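Local coordinates for transferrin binding protein B (Actinobacillus suis, PDB 3PQU) that probably binds host transferrin at the bacterial outer membrane as a surface lipoprotein, helping the pathogen to acquire iron, at residues Thr333-Asp338 with Gly423-Thr428; Tyr437-Thr442 with Val471-Lys476; Gly539-Glu544 with Ala564-Glu569. All blocks are in the same frame, centred on the assembly; numbering follows the deposited sequence. Where two conformers were deposited one is given.

Contact 1 (Thr333-Asp338 with Gly423-Thr428)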
loop_
_atom_site.group_PDB
_atom_site.type_symbol
_atom_site.label_atom_id
_atom_site.label_comp_id
_atom_site.label_asym_id
_atom_site.label_seq_id
_atom_site.Cartn_x
_atom_site.Cartn_y
_atom_site.Cartn_z
ATOM N N THR A 333 3.358 -2.616 19.087
ATOM C CA THR A 333 3.024 -3.146 17.776
ATOM C C THR A 333 3.678 -4.494 17.549
ATOM O O THR A 333 4.629 -4.869 18.227
ATOM C CB THR A 333 3.438 -2.187 16.662
ATOM O OG1 THR A 333 4.850 -1.965 16.719
ATOM C CG2 THR A 333 2.720 -0.851 16.823
ATOM N N GLU A 334 3.147 -5.227 16.588
ATOM C CA GLU A 334 3.739 -6.484 16.183
ATOM C C GLU A 334 3.993 -6.433 14.679
ATOM O O GLU A 334 3.100 -6.093 13.888
ATOM C CB GLU A 334 2.819 -7.645 16.550
ATOM C CG GLU A 334 3.294 -8.984 16.040
ATOM C CD GLU A 334 2.546 -10.141 16.663
ATOM O OE1 GLU A 334 2.176 -10.052 17.854
ATOM O OE2 GLU A 334 2.332 -11.149 15.963
ATOM N N ARG A 335 5.219 -6.746 14.282
ATOM C CA ARG A 335 5.611 -6.629 12.884
ATOM C C ARG A 335 4.931 -7.698 12.028
ATOM O O ARG A 335 4.886 -8.856 12.422
ATOM C CB ARG A 335 7.127 -6.728 12.754
ATOM C CG ARG A 335 7.621 -6.329 11.397
ATOM C CD ARG A 335 9.099 -5.961 11.423
ATOM N NE ARG A 335 9.489 -5.391 10.135
ATOM C CZ ARG A 335 9.503 -4.091 9.860
ATOM N NH1 ARG A 335 9.173 -3.204 10.794
ATOM N NH2 ARG A 335 9.860 -3.675 8.652
ATOM N N ILE A 336 4.387 -7.302 10.873
ATOM C CA ILE A 336 3.751 -8.253 9.960
ATOM C C ILE A 336 4.514 -8.495 8.661
ATOM O O ILE A 336 4.378 -9.548 8.041
ATOM C CB ILE A 336 2.315 -7.849 9.582
ATOM C CG1 ILE A 336 2.264 -6.416 9.034
ATOM C CG2 ILE A 336 1.385 -8.018 10.763
ATOM C CD1 ILE A 336 0.929 -6.100 8.330
ATOM N N ILE A 337 5.312 -7.517 8.253
ATOM C CA ILE A 337 5.947 -7.538 6.940
ATOM C C ILE A 337 7.399 -7.081 6.987
ATOM O O ILE A 337 7.744 -6.148 7.707
ATOM C CB ILE A 337 5.193 -6.600 5.957
ATOM C CG1 ILE A 337 3.762 -7.085 5.731
ATOM C CG2 ILE A 337 5.920 -6.517 4.627
ATOM C CD1 ILE A 337 2.880 -6.080 4.902
ATOM N N ASP A 338 8.248 -7.770 6.237
ATOM C CA ASP A 338 9.562 -7.249 5.889
ATOM C C ASP A 338 9.569 -7.055 4.373
ATOM O O ASP A 338 9.098 -7.919 3.632
ATOM C CB ASP A 338 10.686 -8.213 6.309
ATOM C CG ASP A 338 10.901 -8.252 7.814
ATOM O OD1 ASP A 338 10.871 -7.185 8.452
ATOM O OD2 ASP A 338 11.124 -9.354 8.360
ATOM N N GLY A 423 9.133 -10.688 3.242
ATOM C CA GLY A 423 8.602 -11.808 4.002
ATOM C C GLY A 423 7.310 -11.484 4.732
ATOM O O GLY A 423 7.040 -10.332 5.067
ATOM N N GLU A 424 6.506 -12.512 4.971
ATOM C CA GLU A 424 5.275 -12.383 5.744
ATOM C C GLU A 424 5.514 -12.996 7.129
ATOM O O GLU A 424 5.545 -14.220 7.281
ATOM C CB GLU A 424 4.133 -13.080 4.999
ATOM C CG GLU A 424 4.024 -12.610 3.535
ATOM C CD GLU A 424 3.282 -13.585 2.602
ATOM O OE1 GLU A 424 2.507 -14.437 3.081
ATOM O OE2 GLU A 424 3.469 -13.492 1.368
ATOM N N ARG A 425 5.706 -12.131 8.124
ATOM C CA ARG A 425 6.131 -12.547 9.465
ATOM C C ARG A 425 5.166 -13.533 10.097
ATOM O O ARG A 425 3.946 -13.414 9.948
ATOM C CB ARG A 425 6.260 -11.336 10.394
ATOM C CG ARG A 425 7.461 -10.445 10.124
ATOM C CD ARG A 425 8.695 -10.967 10.790
ATOM N NE ARG A 425 9.833 -10.065 10.621
ATOM C CZ ARG A 425 10.457 -9.429 11.610
ATOM N NH1 ARG A 425 11.488 -8.645 11.331
ATOM N NH2 ARG A 425 10.071 -9.590 12.874
ATOM N N THR A 426 5.732 -14.499 10.805
ATOM C CA THR A 426 4.981 -15.393 11.664
ATOM C C THR A 426 4.346 -14.581 12.797
ATOM O O THR A 426 4.974 -13.697 13.380
ATOM C CB THR A 426 5.919 -16.474 12.259
ATOM O OG1 THR A 426 6.556 -17.201 11.192
ATOM C CG2 THR A 426 5.148 -17.427 13.169
ATOM N N ALA A 427 3.091 -14.863 13.108
ATOM C CA ALA A 427 2.490 -14.240 14.276
ATOM C C ALA A 427 3.294 -14.651 15.508
ATOM O O ALA A 427 3.713 -15.810 15.622
ATOM C CB ALA A 427 1.050 -14.653 14.410
ATOM N N THR A 428 3.523 -13.701 16.413
ATOM C CA THR A 428 4.379 -13.935 17.576
ATOM C C THR A 428 3.851 -15.051 18.483
ATOM O O THR A 428 4.630 -15.816 19.068
ATOM C CB THR A 428 4.618 -12.645 18.386
ATOM O OG1 THR A 428 5.215 -11.660 17.537
ATOM C CG2 THR A 428 5.557 -12.915 19.566
HETATM O O HOH W 1 2.086 -12.029 8.302
#

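Contact 2 (Tyr437-Thr442 with Val471-Lys476)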
loop_
_atom_site.group_PDB
_atom_site.type_symbol
_atom_site.label_atom_id
_atom_site.label_comp_id
_atom_site.label_asym_id
_atom_site.label_seq_id
_atom_site.Cartn_x
_atom_site.Cartn_y
_atom_site.Cartn_z
ATOM N N TYR A 437 15.999 -26.640 16.000
ATOM C CA TYR A 437 15.688 -26.974 14.611
ATOM C C TYR A 437 16.778 -26.519 13.643
ATOM O O TYR A 437 17.539 -25.595 13.935
ATOM C CB TYR A 437 14.333 -26.376 14.211
ATOM C CG TYR A 437 13.185 -26.888 15.052
ATOM C CD1 TYR A 437 12.387 -27.934 14.610
ATOM C CD2 TYR A 437 12.913 -26.339 16.299
ATOM C CE1 TYR A 437 11.342 -28.412 15.381
ATOM C CE2 TYR A 437 11.870 -26.813 17.076
ATOM C CZ TYR A 437 11.088 -27.849 16.611
ATOM O OH TYR A 437 10.050 -28.326 17.377
ATOM N N LYS A 438 16.849 -27.178 12.489
ATOM C CA LYS A 438 17.818 -26.820 11.459
ATOM C C LYS A 438 17.148 -26.110 10.276
ATOM O O LYS A 438 16.042 -26.471 9.872
ATOM C CB LYS A 438 18.561 -28.063 10.965
ATOM C CG LYS A 438 19.723 -27.769 10.025
ATOM C CD LYS A 438 20.890 -27.131 10.766
ATOM C CE LYS A 438 22.117 -27.008 9.877
ATOM N NZ LYS A 438 23.333 -26.636 10.653
ATOM N N TYR A 439 17.824 -25.103 9.731
ATOM C CA TYR A 439 17.329 -24.378 8.565
ATOM C C TYR A 439 18.406 -24.336 7.489
ATOM O O TYR A 439 19.538 -23.939 7.758
ATOM C CB TYR A 439 16.954 -22.940 8.939
ATOM C CG TYR A 439 15.687 -22.783 9.756
ATOM C CD1 TYR A 439 14.544 -22.221 9.195
ATOM C CD2 TYR A 439 15.640 -23.166 11.090
ATOM C CE1 TYR A 439 13.381 -22.057 9.935
ATOM C CE2 TYR A 439 14.483 -23.009 11.840
ATOM C CZ TYR A 439 13.355 -22.450 11.257
ATOM O OH TYR A 439 12.193 -22.286 11.985
ATOM N N VAL A 440 18.060 -24.738 6.271
ATOM C CA VAL A 440 18.998 -24.628 5.160
ATOM C C VAL A 440 18.398 -23.868 3.981
ATOM O O VAL A 440 17.219 -24.020 3.665
ATOM C CB VAL A 440 19.514 -26.007 4.679
ATOM C CG1 VAL A 440 19.952 -26.871 5.866
ATOM C CG2 VAL A 440 18.457 -26.715 3.861
ATOM N N GLY A 441 19.226 -23.046 3.345
ATOM C CA GLY A 441 18.825 -22.286 2.175
ATOM C C GLY A 441 20.038 -21.810 1.396
ATOM O O GLY A 441 21.104 -22.449 1.419
ATOM N N THR A 442 19.874 -20.686 0.708
ATOM C CA THR A 442 20.940 -20.090 -0.080
ATOM C C THR A 442 20.945 -18.583 0.183
ATOM O O THR A 442 20.383 -18.138 1.183
ATOM C CB THR A 442 20.756 -20.395 -1.579
ATOM O OG1 THR A 442 21.914 -19.979 -2.306
ATOM C CG2 THR A 442 19.503 -19.695 -2.130
ATOM N N VAL A 471 18.494 -23.124 14.959
ATOM C CA VAL A 471 17.556 -22.257 15.651
ATOM C C VAL A 471 17.097 -22.902 16.954
ATOM O O VAL A 471 16.526 -23.994 16.949
ATOM C CB VAL A 471 16.347 -21.914 14.758
ATOM C CG1 VAL A 471 15.294 -21.155 15.550
ATOM C CG2 VAL A 471 16.800 -21.093 13.555
ATOM N N ASN A 472 17.376 -22.233 18.069
ATOM C CA ASN A 472 16.981 -22.738 19.379
ATOM C C ASN A 472 15.900 -21.852 19.975
ATOM O O ASN A 472 16.193 -20.807 20.559
ATOM C CB ASN A 472 18.182 -22.795 20.323
ATOM C CG ASN A 472 17.913 -23.627 21.566
ATOM O OD1 ASN A 472 16.862 -23.512 22.196
ATOM N ND2 ASN A 472 18.880 -24.467 21.931
ATOM N N PHE A 473 14.650 -22.272 19.822
ATOM C CA PHE A 473 13.525 -21.494 20.316
ATOM C C PHE A 473 13.495 -21.481 21.844
ATOM O O PHE A 473 12.960 -20.554 22.452
ATOM C CB PHE A 473 12.201 -22.016 19.741
ATOM C CG PHE A 473 12.044 -21.784 18.259
ATOM C CD1 PHE A 473 11.847 -20.500 17.757
ATOM C CD2 PHE A 473 12.076 -22.850 17.365
ATOM C CE1 PHE A 473 11.691 -20.278 16.383
ATOM C CE2 PHE A 473 11.921 -22.642 15.986
ATOM C CZ PHE A 473 11.729 -21.350 15.495
ATOM N N SER A 474 14.091 -22.499 22.463
ATOM C CA SER A 474 14.120 -22.576 23.923
ATOM C C SER A 474 14.923 -21.447 24.564
ATOM O O SER A 474 14.395 -20.688 25.381
ATOM C CB SER A 474 14.624 -23.938 24.396
ATOM O OG SER A 474 13.554 -24.861 24.462
ATOM N N ASP A 475 16.193 -21.326 24.201
ATOM C CA ASP A 475 16.995 -20.227 24.731
ATOM C C ASP A 475 17.144 -19.099 23.717
ATOM O O ASP A 475 18.129 -18.358 23.734
ATOM C CB ASP A 475 18.354 -20.711 25.251
ATOM C CG ASP A 475 19.070 -21.608 24.271
ATOM O OD1 ASP A 475 18.924 -21.384 23.051
ATOM O OD2 ASP A 475 19.783 -22.531 24.725
ATOM N N LYS A 476 16.148 -18.991 22.839
ATOM C CA LYS A 476 16.009 -17.867 21.915
ATOM C C LYS A 476 17.301 -17.492 21.194
ATOM O O LYS A 476 17.760 -16.353 21.279
ATOM C CB LYS A 476 15.439 -16.647 22.643
ATOM C CG LYS A 476 14.049 -16.865 23.207
ATOM C CD LYS A 476 13.065 -17.208 22.100
ATOM C CE LYS A 476 11.682 -17.497 22.659
ATOM N NZ LYS A 476 11.118 -16.317 23.371
#

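Contact 3 (Gly539-Glu544 with Ala564-Glu569)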
loop_
_atom_site.group_PDB
_atom_site.type_symbol
_atom_site.label_atom_id
_atom_site.label_comp_id
_atom_site.label_asym_id
_atom_site.label_seq_id
_atom_site.Cartn_x
_atom_site.Cartn_y
_atom_site.Cartn_z
ATOM N N GLY A 539 5.909 -17.261 7.679
ATOM C CA GLY A 539 4.965 -18.355 7.539
ATOM C C GLY A 539 4.206 -18.668 8.820
ATOM O O GLY A 539 4.514 -18.127 9.880
ATOM N N PRO A 540 3.208 -19.556 8.718
ATOM C CA PRO A 540 2.291 -19.985 9.781
ATOM C C PRO A 540 2.983 -20.311 11.096
ATOM O O PRO A 540 2.498 -19.884 12.144
ATOM C CB PRO A 540 1.672 -21.258 9.207
ATOM C CG PRO A 540 1.714 -21.060 7.742
ATOM C CD PRO A 540 2.961 -20.271 7.454
ATOM N N THR A 541 4.087 -21.055 11.052
ATOM C CA THR A 541 4.761 -21.481 12.269
ATOM C C THR A 541 6.281 -21.315 12.215
ATOM O O THR A 541 7.021 -22.163 12.728
ATOM C CB THR A 541 4.403 -22.960 12.624
ATOM O OG1 THR A 541 4.640 -23.811 11.489
ATOM C CG2 THR A 541 2.930 -23.074 13.036
ATOM N N ALA A 542 6.734 -20.236 11.590
ATOM C CA ALA A 542 8.155 -19.911 11.514
ATOM C C ALA A 542 8.964 -20.945 10.739
ATOM O O ALA A 542 10.155 -21.093 10.967
ATOM C CB ALA A 542 8.739 -19.712 12.924
ATOM N N GLY A 543 8.322 -21.642 9.808
ATOM C CA GLY A 543 8.997 -22.647 9.004
ATOM C C GLY A 543 9.999 -22.108 7.992
ATOM O O GLY A 543 10.678 -22.882 7.316
ATOM N N GLU A 544 10.073 -20.786 7.877
ATOM C CA GLU A 544 11.047 -20.125 7.013
ATOM C C GLU A 544 11.664 -18.938 7.740
ATOM O O GLU A 544 10.988 -18.250 8.504
ATOM C CB GLU A 544 10.380 -19.647 5.717
ATOM C CG GLU A 544 9.689 -20.755 4.936
ATOM C CD GLU A 544 8.819 -20.245 3.789
ATOM O OE1 GLU A 544 8.793 -19.021 3.531
ATOM O OE2 GLU A 544 8.157 -21.080 3.137
ATOM N N ALA A 564 16.030 -19.352 4.310
ATOM C CA ALA A 564 16.158 -20.780 4.581
ATOM C C ALA A 564 14.879 -21.431 5.107
ATOM O O ALA A 564 14.021 -20.783 5.719
ATOM C CB ALA A 564 17.340 -21.065 5.523
ATOM N N LYS A 565 14.772 -22.734 4.864
ATOM C CA LYS A 565 13.597 -23.506 5.239
ATOM C C LYS A 565 13.917 -24.514 6.345
ATOM O O LYS A 565 14.991 -25.123 6.359
ATOM C CB LYS A 565 13.042 -24.242 4.020
ATOM C CG LYS A 565 11.605 -24.689 4.182
ATOM C CD LYS A 565 11.147 -25.534 3.012
ATOM C CE LYS A 565 9.654 -25.824 3.102
ATOM N NZ LYS A 565 8.821 -24.589 2.962
ATOM N N ARG A 566 12.970 -24.692 7.263
ATOM C CA ARG A 566 13.143 -25.609 8.384
ATOM C C ARG A 566 13.165 -27.063 7.902
ATOM O O ARG A 566 12.443 -27.423 6.980
ATOM C CB ARG A 566 12.020 -25.404 9.401
ATOM C CG ARG A 566 12.210 -26.169 10.693
ATOM C CD ARG A 566 11.260 -25.655 11.758
ATOM N NE ARG A 566 9.870 -25.717 11.311
ATOM C CZ ARG A 566 8.918 -24.885 11.718
ATOM N NH1 ARG A 566 9.204 -23.914 12.577
ATOM N NH2 ARG A 566 7.677 -25.023 11.267
ATOM N N GLN A 567 13.974 -27.905 8.532
ATOM C CA GLN A 567 14.098 -29.296 8.094
ATOM C C GLN A 567 13.407 -30.268 9.045
ATOM O O GLN A 567 13.069 -29.910 10.176
ATOM C CB GLN A 567 15.574 -29.673 7.975
ATOM C CG GLN A 567 16.394 -28.680 7.178
ATOM C CD GLN A 567 16.003 -28.659 5.712
ATOM O OE1 GLN A 567 16.268 -29.610 4.978
ATOM N NE2 GLN A 567 15.367 -27.570 5.279
ATOM N N ILE A 568 13.198 -31.495 8.580
ATOM C CA ILE A 568 12.696 -32.567 9.433
ATOM C C ILE A 568 13.662 -33.737 9.437
ATOM O O ILE A 568 14.613 -33.777 8.651
ATOM C CB ILE A 568 11.328 -33.113 8.967
ATOM C CG1 ILE A 568 11.482 -33.878 7.649
ATOM C CG2 ILE A 568 10.300 -31.995 8.862
ATOM C CD1 ILE A 568 10.232 -34.615 7.223
ATOM N N GLU A 569 13.391 -34.688 10.326
ATOM C CA GLU A 569 14.149 -35.928 10.416
ATOM C C GLU A 569 15.570 -35.685 10.921
ATOM O O GLU A 569 16.519 -36.336 10.486
ATOM C CB GLU A 569 14.172 -36.658 9.069
ATOM C CG GLU A 569 14.421 -38.151 9.229
ATOM C CD GLU A 569 14.979 -38.797 7.984
ATOM O OE1 GLU A 569 15.062 -38.111 6.943
ATOM O OE2 GLU A 569 15.340 -39.994 8.052
HETATM O O HOH W 2 8.191 -24.856 6.310
#

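Contact 1 (Thr333-Asp338 with Gly423-Thr428)
Arg425 reaches across to Asp338 and takes hold chiefly of one carboxylate oxygen with the side of its guanidinium group. Its NE lies 2.7 Å from Asp338 OD2, which sits in the guanidinium plane, and its NH1 reaches the same OD2 at 3.1 Å through the syn lone pair, with a weak bond to OD1 besides. The carboxylate is turned 60° from the guanidinium, so NE meets OD2 from above the carboxylate plane. With a bend at chi2 (-84°), Arg425 passes its CB and CG by the carbonyls of Arg335 and Ile336 and turns NE to the aspartate. Asp338 OD1 serves the second arginine: Arg335 NE bonds to it at 2.8 Å. Arg335 also lays its CD methylene over one face of the Arg425 guanidinium, 3.6 Å from NH1; one aspartate is shared by the two arginines, whose charges it probably helps to balance. Glu163 pairs with Arg335, while Tyr538 gives OD2 another donor.

Glu334, its chain extended beyond CG, stretches to Thr428, just beyond the strand. Its OE2 accepts from Thr428 N at 2.9 Å in an almost straight bond (176°), approached from above the carboxylate plane; OE1 pairs with Lys166. A long acidic side chain suits this reach to a backbone N-H.

Beside the salt bridges the backbones pair directly: Asp338 and Gly423 exchange two hydrogen bonds, and Arg425 N donates to Ile336 O at 2.9 Å, past the bridge of Ile337 with Glu424. This is an antiparallel strand pair of the C-lobe handle domain, with an Arg-Asp-Arg salt-bridge network spanning the place where regular pairing stops.

Contact 2 (Tyr437-Thr442 with Val471-Lys476)
Tyr437 and Val471 form one antiparallel hydrogen-bonded pair, the backbone part of this contact. Tyr437 N donates to Val471 O at 2.9 Å, and Val471 N returns an almost straight bond to Tyr437 O at 2.8 Å.

The remaining interactions are apolar and aromatic. Tyr439 brings the CD2-CE2 side of its ring against Val471, with CD2 3.4 Å from CG2. With CG2 beside its own backbone N and CG1 opposite that nitrogen (chi1 173°), Val471 serves two rings: CG2 touches Tyr439, while CG1 lies over one face of Phe473, toward its rim. A branched residue suits this position between two aromatics. Phe473 offers its edge to both tyrosines: CD2 meets Tyr437 CD2 at 3.7 Å, the ring planes inclined at 60°, and CZ comes within 3.7 Å of Tyr439 OH.

No side-chain hydrogen bond crosses between the two segments. Tyr439 is buried, and its OH is hydrogen-bonded to Ala542 O; Asn472 OD1 accepts from Asp475 N in an Asx motif as the chain turns.

Strands 436-448 and 467-472 are thus joined in the C-lobe barrel, with Ile498 of strand 492-499 and Leu545 of strand 544-551 packing on Val471, and Arg566 of strand 557-568 beside both tyrosines.

Contact 3 (Gly539-Glu544 with Ala564-Glu569)
The loop Gly539-Gly543 runs into an antiparallel pairing with the strand at Ala564-Arg566: Glu544 and Lys565 face each other as a non-hydrogen-bonded pair, Arg566 N donates to Gly543 O at 2.9 Å, and Glu544 CA makes a CA-H...O contact with Ala564 O.

Arg566 is the chief side chain. Bent at chi3 (56°), it turns its guanidinium end-on toward Thr541. NH1 donates to Thr541 O at 2.8 Å, with the oxygen close to the guanidinium plane, and NH2 adds a weak bond to the same oxygen. In the conformer given, NH2 also reaches Thr541 OG1 at 3.3 Å, again in plane; because Thr541 is modelled in two conformers, this second grip is less certain than the one on the carbonyl. Against one face of the guanidinium, over its centre, lies Gly543 CA, 3.5 Å from Arg566 CZ. Having no side chain, Gly543 lets the flat cation settle directly on the backbone, and this packing together with the bond from NH1 to Thr541 O mainly fixes the rotation of the group. Glu24 pairs with NH2, so the charge is balanced by a carboxylate as well as held by neutral oxygens.

On the sheet face of Glu544 and Lys565 the two side chains cross obliquely. Glu544 OE2 and Lys565 NZ form a rather long salt bridge of 3.6 Å, and both ends find partners in the 396-399 region: Glu544 accepts from the backbone N of Glu398 and Tyr399, while Lys565 donates to Asn396 O.

The arrangement is that of the connection of the antiparallel hairpin 531-538/544-551, held against the final strand 557-568 of the C-lobe beta barrel by an arginine that grips the loop through a backbone carbonyl.

Contacts 2 and 3 both belong to the C-lobe barrel and share a sheet, since strands 436-448 and 557-568 are neighbours; their centres are 9 Å apart, and a backbone bond from Gln567 N to Lys438 O ties the two strands. Both are largely buried, yet contact 2 is mainly aromatic and aliphatic, whereas contact 3 relies on an arginine and backbone oxygens. Contact 1, in the handle domain, is only partly buried and the most heavily charged. It does not touch contact 2, but joins contact 3 through Thr426 OG1 with Gly539 O and Glu424 O with Gly539 N, so the 539-544 loop bridges handle and barrel.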